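Local coordinates for protein glycosyl transferase family 8 (Streptococcus pneumoniae, PDB 5GVV) that transfers galactose from UDP-galactose to the terminal glucose of the already glycosylated serine-rich repeat protein PsrP, using manganese, at residues L34-F48 / L55-I68. Residues are numbered along the deposited sequence; the frame is centred on the assembly and turned at random.
Sequences LKIYLLNQDIPQEWF and LQEMGGDLIDCKLI
Asn40 spreads its amide between Asp64 and Lys66. Asn40 ND2 gives one hydrogen to Asp64 OD1 at 2.8 Å, met nearly along its C-O axis, and the other to Leu38 O; both acceptors lie close to the amide plane, which fixes its rotation. Asn40 OD1 takes Lys66 NZ at 2.8 Å on an in-plane lone pair, and the backbone N of Ile43 as well, an Asx motif. Asn40 CG sits between its backbone N and carbonyl carbon (chi1 72°), turning the amide toward both partners. The Lys66 chain, bent at chi2 and chi4, curls back so that Lys66 NZ also reaches Ile43 O, 3.1 Å away, and bridges to Asp64 OD2 on its syn lone pair. This buried carboxylate lies over one face of the Phe48 ring, with Asp64 CB 3.7 Å from the centroid; Trp47 covers the opposite face. The lysine probably helps keep Asp64 ionised there. All this belongs to the right-handed beta-alpha-beta crossover 34-40, 45-57, 61-66 in the Rossmann-like GT-A domain; its strands run parallel, 61-66 outermost in the chain's sheet, and Leu38 lies about 7 Å from bound UDP (side chain to ligand). Beneath the helix, Leu62 CD2 meets Phe48 CD1 at 3.7 Å, while Leu62 CD1 packs on Ile36 CG2. On the other side of the sheet Ile63 CG1 lies over the Tyr37 ring, and Cys65 SG comes in plane at its edge, 3.6 Å from Tyr37 CD1; Glu99 holds the tyrosine hydroxyl.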
ATOM      1  N   LEU A  34      11.325 -15.305  13.888  1.00 12.32           N
ATOM      2  CA  LEU A  34       9.894 -15.527  13.731  1.00 15.47           C
ATOM      3  C   LEU A  34       9.576 -16.332  12.474  1.00 17.31           C
ATOM      4  O   LEU A  34      10.006 -15.979  11.371  1.00 15.95           O
ATOM      5  CB  LEU A  34       9.158 -14.187  13.692  1.00 14.13           C
ATOM      6  CG  LEU A  34       9.490 -13.202  14.808  1.00 14.01           C
ATOM      7  CD1 LEU A  34       8.882 -11.853  14.496  1.00 16.44           C
ATOM      8  CD2 LEU A  34       8.982 -13.702  16.145  1.00 14.48           C
ATOM      9  N   LYS A  35       8.832 -17.418  12.643  1.00 16.91           N
ATOM     10  CA  LYS A  35       8.294 -18.132  11.498  1.00 17.24           C
ATOM     11  C   LYS A  35       6.884 -17.611  11.282  1.00 14.95           C
ATOM     12  O   LYS A  35       5.956 -17.964  12.019  1.00 14.52           O
ATOM     13  CB  LYS A  35       8.286 -19.638  11.743  1.00 17.80           C
ATOM     14  CG  LYS A  35       7.833 -20.453  10.541  1.00 19.95           C
ATOM     15  CD  LYS A  35       7.993 -21.935  10.820  1.00 19.87           C
ATOM     16  CE  LYS A  35       7.528 -22.786   9.652  1.00 23.57           C
ATOM     17  NZ  LYS A  35       7.581 -24.228  10.033  1.00 23.36           N
ATOM     18  N   ILE A  36       6.735 -16.744  10.287  1.00 15.82           N
ATOM     19  CA  ILE A  36       5.463 -16.079  10.035  1.00 14.48           C
ATOM     20  C   ILE A  36       4.684 -16.739   8.899  1.00 14.74           C
ATOM     21  O   ILE A  36       5.174 -16.843   7.772  1.00 15.93           O
ATOM     22  CB  ILE A  36       5.675 -14.587   9.705  1.00 14.71           C
ATOM     23  CG1 ILE A  36       6.257 -13.851  10.919  1.00 14.49           C
ATOM     24  CG2 ILE A  36       4.366 -13.942   9.281  1.00 13.94           C
ATOM     25  CD1 ILE A  36       6.606 -12.406  10.653  1.00 15.69           C
ATOM     26  N   TYR A  37       3.464 -17.176   9.202  1.00 12.74           N
ATOM     27  CA  TYR A  37       2.547 -17.650   8.172  1.00 14.34           C
ATOM     28  C   TYR A  37       1.634 -16.493   7.780  1.00 15.43           C
ATOM     29  O   TYR A  37       1.206 -15.722   8.641  1.00 14.13           O
ATOM     30  CB  TYR A  37       1.690 -18.805   8.697  1.00 16.20           C
ATOM     31  CG  TYR A  37       2.444 -20.063   9.074  1.00 14.97           C
ATOM     32  CD1 TYR A  37       2.436 -21.171   8.237  1.00 16.62           C
ATOM     33  CD2 TYR A  37       3.136 -20.157  10.279  1.00 16.85           C
ATOM     34  CE1 TYR A  37       3.108 -22.332   8.576  1.00 18.38           C
ATOM     35  CE2 TYR A  37       3.814 -21.326  10.628  1.00 19.93           C
ATOM     36  CZ  TYR A  37       3.794 -22.407   9.768  1.00 20.13           C
ATOM     37  OH  TYR A  37       4.462 -23.574  10.094  1.00 20.10           O
ATOM     38  N   LEU A  38       1.345 -16.355   6.489  1.00 14.80           N
ATOM     39  CA  LEU A  38       0.385 -15.342   6.050  1.00 13.20           C
ATOM     40  C   LEU A  38      -0.681 -15.961   5.163  1.00 15.41           C
ATOM     41  O   LEU A  38      -0.420 -16.314   4.008  1.00 12.76           O
ATOM     42  CB  LEU A  38       1.079 -14.192   5.318  1.00 15.67           C
ATOM     43  CG  LEU A  38       0.176 -13.116   4.702  1.00 13.36           C
ATOM     44  CD1 LEU A  38      -0.761 -12.549   5.748  1.00 12.37           C
ATOM     45  CD2 LEU A  38       1.019 -12.005   4.087  1.00 17.18           C
ATOM     46  N   LEU A  39      -1.884 -16.099   5.709  1.00 14.72           N
ATOM     47  CA  LEU A  39      -3.004 -16.645   4.952  1.00 15.32           C
ATOM     48  C   LEU A  39      -3.564 -15.578   4.014  1.00 14.87           C
ATOM     49  O   LEU A  39      -3.904 -14.476   4.449  1.00 13.83           O
ATOM     50  CB  LEU A  39      -4.090 -17.162   5.899  1.00 16.13           C
ATOM     51  CG  LEU A  39      -3.942 -18.613   6.379  1.00 21.29           C
ATOM     52  CD1 LEU A  39      -2.699 -18.789   7.228  1.00 17.44           C
ATOM     53  CD2 LEU A  39      -5.188 -19.092   7.135  1.00 23.85           C
ATOM     54  N   ASN A  40      -3.634 -15.896   2.725  1.00 13.30           N
ATOM     55  CA  ASN A  40      -4.110 -14.936   1.733  1.00 16.71           C
ATOM     56  C   ASN A  40      -4.557 -15.636   0.457  1.00 18.02           C
ATOM     57  O   ASN A  40      -4.323 -16.832   0.291  1.00 15.75           O
ATOM     58  CB  ASN A  40      -3.013 -13.917   1.400  1.00 12.64           C
ATOM     59  CG  ASN A  40      -1.881 -14.520   0.570  1.00 16.22           C
ATOM     60  OD1 ASN A  40      -1.729 -14.211  -0.614  1.00 15.83           O
ATOM     61  ND2 ASN A  40      -1.074 -15.373   1.195  1.00 15.30           N
ATOM     62  N   GLN A  41      -5.196 -14.888  -0.439  1.00 16.76           N
ATOM     63  CA  GLN A  41      -5.617 -15.429  -1.729  1.00 18.34           C
ATOM     64  C   GLN A  41      -4.903 -14.742  -2.876  1.00 15.21           C
ATOM     65  O   GLN A  41      -4.605 -15.367  -3.893  1.00 14.19           O
ATOM     66  CB  GLN A  41      -7.116 -15.224  -1.946  1.00 19.34           C
ATOM     67  CG  GLN A  41      -8.038 -15.914  -0.964  1.00 26.54           C
ATOM     68  CD  GLN A  41      -9.488 -15.845  -1.414  1.00 30.18           C
ATOM     69  OE1 GLN A  41     -10.249 -14.981  -0.976  1.00 32.14           O
ATOM     70  NE2 GLN A  41      -9.871 -16.750  -2.304  1.00 38.18           N
ATOM     71  N   ASP A  42      -4.635 -13.450  -2.719  1.00 16.24           N
ATOM     72  CA  ASP A  42      -4.263 -12.633  -3.871  1.00 15.15           C
ATOM     73  C   ASP A  42      -3.013 -11.768  -3.713  1.00 15.24           C
ATOM     74  O   ASP A  42      -2.781 -10.880  -4.531  1.00 16.55           O
ATOM     75  CB  ASP A  42      -5.450 -11.752  -4.274  1.00 16.54           C
ATOM     76  CG  ASP A  42      -5.848 -10.771  -3.178  1.00 16.69           C
ATOM     77  OD1 ASP A  42      -5.471 -10.974  -1.999  1.00 14.46           O
ATOM     78  OD2 ASP A  42      -6.551  -9.793  -3.501  1.00 20.03           O
ATOM     79  N   ILE A  43      -2.203 -12.017  -2.689  1.00 14.15           N
ATOM     80  CA  ILE A  43      -0.970 -11.246  -2.519  1.00 14.09           C
ATOM     81  C   ILE A  43       0.105 -11.684  -3.523  1.00 15.07           C
ATOM     82  O   ILE A  43       0.428 -12.875  -3.624  1.00 15.00           O
ATOM     83  CB  ILE A  43      -0.437 -11.304  -1.073  1.00 13.59           C
ATOM     84  CG1 ILE A  43      -1.498 -10.797  -0.090  1.00 13.70           C
ATOM     85  CG2 ILE A  43       0.825 -10.462  -0.926  1.00 12.61           C
ATOM     86  CD1 ILE A  43      -1.056 -10.853   1.365  1.00 12.66           C
ATOM     87  N   PRO A  44       0.650 -10.717  -4.280  1.00 12.39           N
ATOM     88  CA  PRO A  44       1.659 -10.976  -5.316  1.00 12.10           C
ATOM     89  C   PRO A  44       2.919 -11.652  -4.784  1.00 11.44           C
ATOM     90  O   PRO A  44       3.383 -11.321  -3.691  1.00  8.45           O
ATOM     91  CB  PRO A  44       1.993  -9.573  -5.824  1.00 12.05           C
ATOM     92  CG  PRO A  44       0.723  -8.811  -5.638  1.00 11.36           C
ATOM     93  CD  PRO A  44       0.171  -9.321  -4.327  1.00 13.07           C
ATOM     94  N   GLN A  45       3.464 -12.576  -5.569  1.00  9.45           N
ATOM     95  CA  GLN A  45       4.624 -13.363  -5.168  1.00  9.78           C
ATOM     96  C   GLN A  45       5.870 -12.509  -4.925  1.00  9.91           C
ATOM     97  O   GLN A  45       6.709 -12.861  -4.089  1.00  9.26           O
ATOM     98  CB  GLN A  45       4.927 -14.415  -6.238  1.00 10.90           C
ATOM     99  CG  GLN A  45       3.935 -15.576  -6.281  1.00 11.99           C
ATOM    100  CD  GLN A  45       4.000 -16.344  -7.586  1.00 13.60           C
ATOM    101  OE1 GLN A  45       3.568 -15.849  -8.629  1.00 14.45           O
ATOM    102  NE2 GLN A  45       4.544 -17.555  -7.539  1.00 12.42           N
ATOM    103  N   GLU A  46       5.986 -11.404  -5.661  1.00  8.97           N
ATOM    104  CA  GLU A  46       7.132 -10.505  -5.542  1.00  9.32           C
ATOM    105  C   GLU A  46       7.240  -9.910  -4.145  1.00 11.40           C
ATOM    106  O   GLU A  46       8.342  -9.709  -3.623  1.00 12.53           O
ATOM    107  CB  GLU A  46       7.039  -9.364  -6.565  1.00 12.00           C
ATOM    108  CG  GLU A  46       7.280  -9.784  -8.016  1.00 10.99           C
ATOM    109  CD  GLU A  46       6.030 -10.283  -8.706  1.00 11.30           C
ATOM    110  OE1 GLU A  46       4.986 -10.433  -8.040  1.00 11.92           O
ATOM    111  OE2 GLU A  46       6.089 -10.524  -9.930  1.00 14.59           O
ATOM    112  N   TRP A  47       6.093  -9.610  -3.549  1.00 10.00           N
ATOM    113  CA  TRP A  47       6.066  -9.081  -2.191  1.00 12.12           C
ATOM    114  C   TRP A  47       6.613 -10.126  -1.228  1.00 11.07           C
ATOM    115  O   TRP A  47       7.481  -9.825  -0.408  1.00  9.91           O
ATOM    116  CB  TRP A  47       4.643  -8.670  -1.800  1.00  8.97           C
ATOM    117  CG  TRP A  47       4.552  -8.033  -0.429  1.00 10.99           C
ATOM    118  CD1 TRP A  47       4.718  -6.710  -0.116  1.00 14.27           C
ATOM    119  CD2 TRP A  47       4.276  -8.701   0.805  1.00 11.72           C
ATOM    120  NE1 TRP A  47       4.561  -6.518   1.241  1.00 11.16           N
ATOM    121  CE2 TRP A  47       4.292  -7.730   1.828  1.00 12.09           C
ATOM    122  CE3 TRP A  47       4.017 -10.032   1.145  1.00 13.30           C
ATOM    123  CZ2 TRP A  47       4.057  -8.048   3.169  1.00 13.57           C
ATOM    124  CZ3 TRP A  47       3.782 -10.346   2.477  1.00 14.64           C
ATOM    125  CH2 TRP A  47       3.803  -9.357   3.471  1.00 12.86           C
ATOM    126  N   PHE A  48       6.123 -11.356  -1.347  1.00  9.42           N
ATOM    127  CA  PHE A  48       6.582 -12.448  -0.497  1.00 11.94           C
ATOM    128  C   PHE A  48       8.079 -12.708  -0.625  1.00 12.75           C
ATOM    129  O   PHE A  48       8.756 -12.894   0.386  1.00 13.10           O
ATOM    130  CB  PHE A  48       5.817 -13.734  -0.822  1.00  9.89           C
ATOM    131  CG  PHE A  48       4.554 -13.899  -0.039  1.00 11.60           C
ATOM    132  CD1 PHE A  48       4.593 -14.391   1.259  1.00 13.89           C
ATOM    133  CD2 PHE A  48       3.325 -13.577  -0.600  1.00 11.96           C
ATOM    134  CE1 PHE A  48       3.431 -14.550   1.995  1.00 14.69           C
ATOM    135  CE2 PHE A  48       2.154 -13.732   0.124  1.00 14.08           C
ATOM    136  CZ  PHE A  48       2.207 -14.221   1.426  1.00 14.24           C
ATOM    137  N   LEU A  55      12.880 -11.681   6.762  1.00 13.24           N
ATOM    138  CA  LEU A  55      12.570 -12.568   7.877  1.00 12.64           C
ATOM    139  C   LEU A  55      13.701 -13.561   8.118  1.00 14.86           C
ATOM    140  O   LEU A  55      14.072 -13.816   9.264  1.00 13.34           O
ATOM    141  CB  LEU A  55      11.254 -13.312   7.629  1.00 13.52           C
ATOM    142  CG  LEU A  55      10.003 -12.721   8.280  1.00 14.47           C
ATOM    143  CD1 LEU A  55      10.140 -12.734   9.788  1.00 13.00           C
ATOM    144  CD2 LEU A  55       9.763 -11.305   7.790  1.00 14.29           C
ATOM    145  N   GLN A  56      14.253 -14.108   7.037  1.00 12.70           N
ATOM    146  CA  GLN A  56      15.352 -15.064   7.142  1.00 13.49           C
ATOM    147  C   GLN A  56      16.621 -14.429   7.708  1.00 13.50           C
ATOM    148  O   GLN A  56      17.347 -15.053   8.488  1.00 13.48           O
ATOM    149  CB  GLN A  56      15.633 -15.697   5.773  1.00 15.32           C
ATOM    150  CG  GLN A  56      14.484 -16.570   5.258  1.00 16.20           C
ATOM    151  CD  GLN A  56      14.744 -17.128   3.879  1.00 18.84           C
ATOM    152  OE1 GLN A  56      15.689 -16.723   3.203  1.00 20.98           O
ATOM    153  NE2 GLN A  56      13.905 -18.064   3.448  1.00 17.29           N
ATOM    154  N   GLU A  57      16.888 -13.190   7.314  1.00 12.67           N
ATOM    155  CA  GLU A  57      18.062 -12.479   7.801  1.00 12.47           C
ATOM    156  C   GLU A  57      17.959 -12.214   9.301  1.00 13.41           C
ATOM    157  O   GLU A  57      18.976 -12.031   9.976  1.00 16.41           O
ATOM    158  CB  GLU A  57      18.266 -11.178   7.011  1.00 15.24           C
ATOM    159  CG  GLU A  57      18.731 -11.422   5.577  1.00 15.37           C
ATOM    160  CD  GLU A  57      18.860 -10.156   4.748  1.00 19.54           C
ATOM    161  OE1 GLU A  57      18.265  -9.121   5.112  1.00 20.24           O
ATOM    162  OE2 GLU A  57      19.559 -10.205   3.714  1.00 28.16           O
HETATM  163  N   MSE A  58      16.758 -12.231   9.800  1.00 14.76           N
HETATM  164  CA  MSE A  58      16.504 -12.007  11.212  1.00 16.09           C
HETATM  165  C   MSE A  58      16.338 -13.358  11.926  1.00 16.30           C
HETATM  166  O   MSE A  58      15.948 -13.394  13.074  1.00 18.06           O
HETATM  167  CB  MSE A  58      15.333 -11.060  11.458  1.00 30.00           C
HETATM  168  CG  MSE A  58      15.633  -9.639  10.947  1.00 30.00           C
HETATM  169 SE   MSE A  58      14.048  -8.550  11.417  1.00 30.00          SE
HETATM  170  CE  MSE A  58      12.546  -9.083  10.368  1.00 30.00           C
ATOM    171  N   GLY A  59      16.659 -14.451  11.230  1.00 14.52           N
ATOM    172  CA  GLY A  59      16.630 -15.788  11.797  1.00 15.81           C
ATOM    173  C   GLY A  59      15.278 -16.472  11.757  1.00 16.13           C
ATOM    174  O   GLY A  59      15.035 -17.415  12.517  1.00 19.85           O
ATOM    175  N   GLY A  60      14.397 -16.010  10.872  1.00 14.30           N
ATOM    176  CA  GLY A  60      13.060 -16.576  10.782  1.00 15.57           C
ATOM    177  C   GLY A  60      12.706 -16.976   9.361  1.00 17.11           C
ATOM    178  O   GLY A  60      13.590 -17.295   8.569  1.00 15.31           O
ATOM    179  N   ASP A  61      11.415 -16.969   9.035  1.00 16.03           N
ATOM    180  CA  ASP A  61      10.976 -17.274   7.674  1.00 17.03           C
ATOM    181  C   ASP A  61       9.598 -16.673   7.411  1.00 15.55           C
ATOM    182  O   ASP A  61       8.946 -16.154   8.327  1.00 14.31           O
ATOM    183  CB  ASP A  61      10.939 -18.787   7.454  1.00 19.72           C
ATOM    184  CG  ASP A  61      11.356 -19.190   6.048  1.00 24.54           C
ATOM    185  OD1 ASP A  61      11.368 -18.323   5.146  1.00 19.52           O
ATOM    186  OD2 ASP A  61      11.664 -20.385   5.846  1.00 28.54           O
ATOM    187  N   LEU A  62       9.159 -16.737   6.157  1.00 16.81           N
ATOM    188  CA  LEU A  62       7.835 -16.244   5.780  1.00 14.99           C
ATOM    189  C   LEU A  62       7.133 -17.275   4.898  1.00 17.52           C
ATOM    190  O   LEU A  62       7.641 -17.650   3.836  1.00 15.84           O
ATOM    191  CB  LEU A  62       7.939 -14.895   5.058  1.00 14.87           C
ATOM    192  CG  LEU A  62       6.609 -14.288   4.599  1.00 16.67           C
ATOM    193  CD1 LEU A  62       5.651 -14.117   5.780  1.00 13.52           C
ATOM    194  CD2 LEU A  62       6.817 -12.959   3.881  1.00 13.95           C
ATOM    195  N   ILE A  63       5.966 -17.731   5.343  1.00 16.79           N
ATOM    196  CA  ILE A  63       5.261 -18.808   4.661  1.00 17.99           C
ATOM    197  C   ILE A  63       4.021 -18.272   3.963  1.00 17.71           C
ATOM    198  O   ILE A  63       3.135 -17.718   4.616  1.00 17.23           O
ATOM    199  CB  ILE A  63       4.835 -19.919   5.652  1.00 16.92           C
ATOM    200  CG1 ILE A  63       5.976 -20.244   6.620  1.00 18.01           C
ATOM    201  CG2 ILE A  63       4.377 -21.165   4.895  1.00 20.49           C
ATOM    202  CD1 ILE A  63       7.218 -20.801   5.934  1.00 20.29           C
ATOM    203  N   ASP A  64       3.961 -18.444   2.644  1.00 17.03           N
ATOM    204  CA  ASP A  64       2.812 -18.007   1.855  1.00 18.12           C
ATOM    205  C   ASP A  64       1.737 -19.076   1.912  1.00 18.62           C
ATOM    206  O   ASP A  64       1.874 -20.135   1.302  1.00 18.03           O
ATOM    207  CB  ASP A  64       3.235 -17.740   0.403  1.00 16.03           C
ATOM    208  CG  ASP A  64       2.109 -17.172  -0.453  1.00 19.27           C
ATOM    209  OD1 ASP A  64       0.986 -16.977   0.065  1.00 22.11           O
ATOM    210  OD2 ASP A  64       2.357 -16.906  -1.651  1.00 19.46           O
ATOM    211  N   CYS A  65       0.668 -18.804   2.651  1.00 18.76           N
ATOM    212  CA  CYS A  65      -0.419 -19.763   2.761  1.00 17.47           C
ATOM    213  C   CYS A  65      -1.565 -19.350   1.848  1.00 17.07           C
ATOM    214  O   CYS A  65      -2.399 -18.520   2.212  1.00 14.43           O
ATOM    215  CB  CYS A  65      -0.879 -19.884   4.212  1.00 16.73           C
ATOM    216  SG  CYS A  65       0.456 -20.408   5.310  1.00 19.39           S
ATOM    217  N   LYS A  66      -1.590 -19.931   0.653  1.00 16.06           N
ATOM    218  CA  LYS A  66      -2.570 -19.548  -0.359  1.00 17.78           C
ATOM    219  C   LYS A  66      -3.901 -20.274  -0.185  1.00 20.41           C
ATOM    220  O   LYS A  66      -3.989 -21.498  -0.345  1.00 20.02           O
ATOM    221  CB  LYS A  66      -2.005 -19.778  -1.767  1.00 15.39           C
ATOM    222  CG  LYS A  66      -1.087 -18.648  -2.249  1.00 14.39           C
ATOM    223  CD  LYS A  66      -1.858 -17.338  -2.348  1.00 17.57           C
ATOM    224  CE  LYS A  66      -1.080 -16.254  -3.097  1.00 16.89           C
ATOM    225  NZ  LYS A  66      -0.024 -15.616  -2.264  1.00 16.19           N
ATOM    226  N   LEU A  67      -4.936 -19.509   0.146  1.00 18.94           N
ATOM    227  CA  LEU A  67      -6.278 -20.060   0.272  1.00 24.32           C
ATOM    228  C   LEU A  67      -6.963 -20.088  -1.093  1.00 25.05           C
ATOM    229  O   LEU A  67      -7.970 -19.411  -1.317  1.00 25.00           O
ATOM    230  CB  LEU A  67      -7.114 -19.273   1.287  1.00 25.32           C
ATOM    231  CG  LEU A  67      -6.693 -19.375   2.754  1.00 24.09           C
ATOM    232  CD1 LEU A  67      -5.569 -18.420   3.020  1.00 24.37           C
ATOM    233  CD2 LEU A  67      -7.841 -19.071   3.687  1.00 30.20           C
ATOM    234  N   ILE A  68      -6.405 -20.880  -1.998  1.00 21.38           N
ATOM    235  CA  ILE A  68      -6.943 -21.004  -3.343  1.00 24.41           C
ATOM    236  C   ILE A  68      -7.478 -22.415  -3.532  1.00 26.73           C
ATOM    237  O   ILE A  68      -6.732 -23.389  -3.413  1.00 23.60           O
ATOM    238  CB  ILE A  68      -5.865 -20.702  -4.400  1.00 22.35           C
ATOM    239  CG1 ILE A  68      -5.285 -19.300  -4.175  1.00 22.24           C
ATOM    240  CG2 ILE A  68      -6.437 -20.848  -5.803  1.00 20.06           C
ATOM    241  CD1 ILE A  68      -4.107 -18.955  -5.075  1.00 19.61           C
TER
HETATM  242  O   HOH W   1      12.692 -13.241  12.242  1.00 17.34           O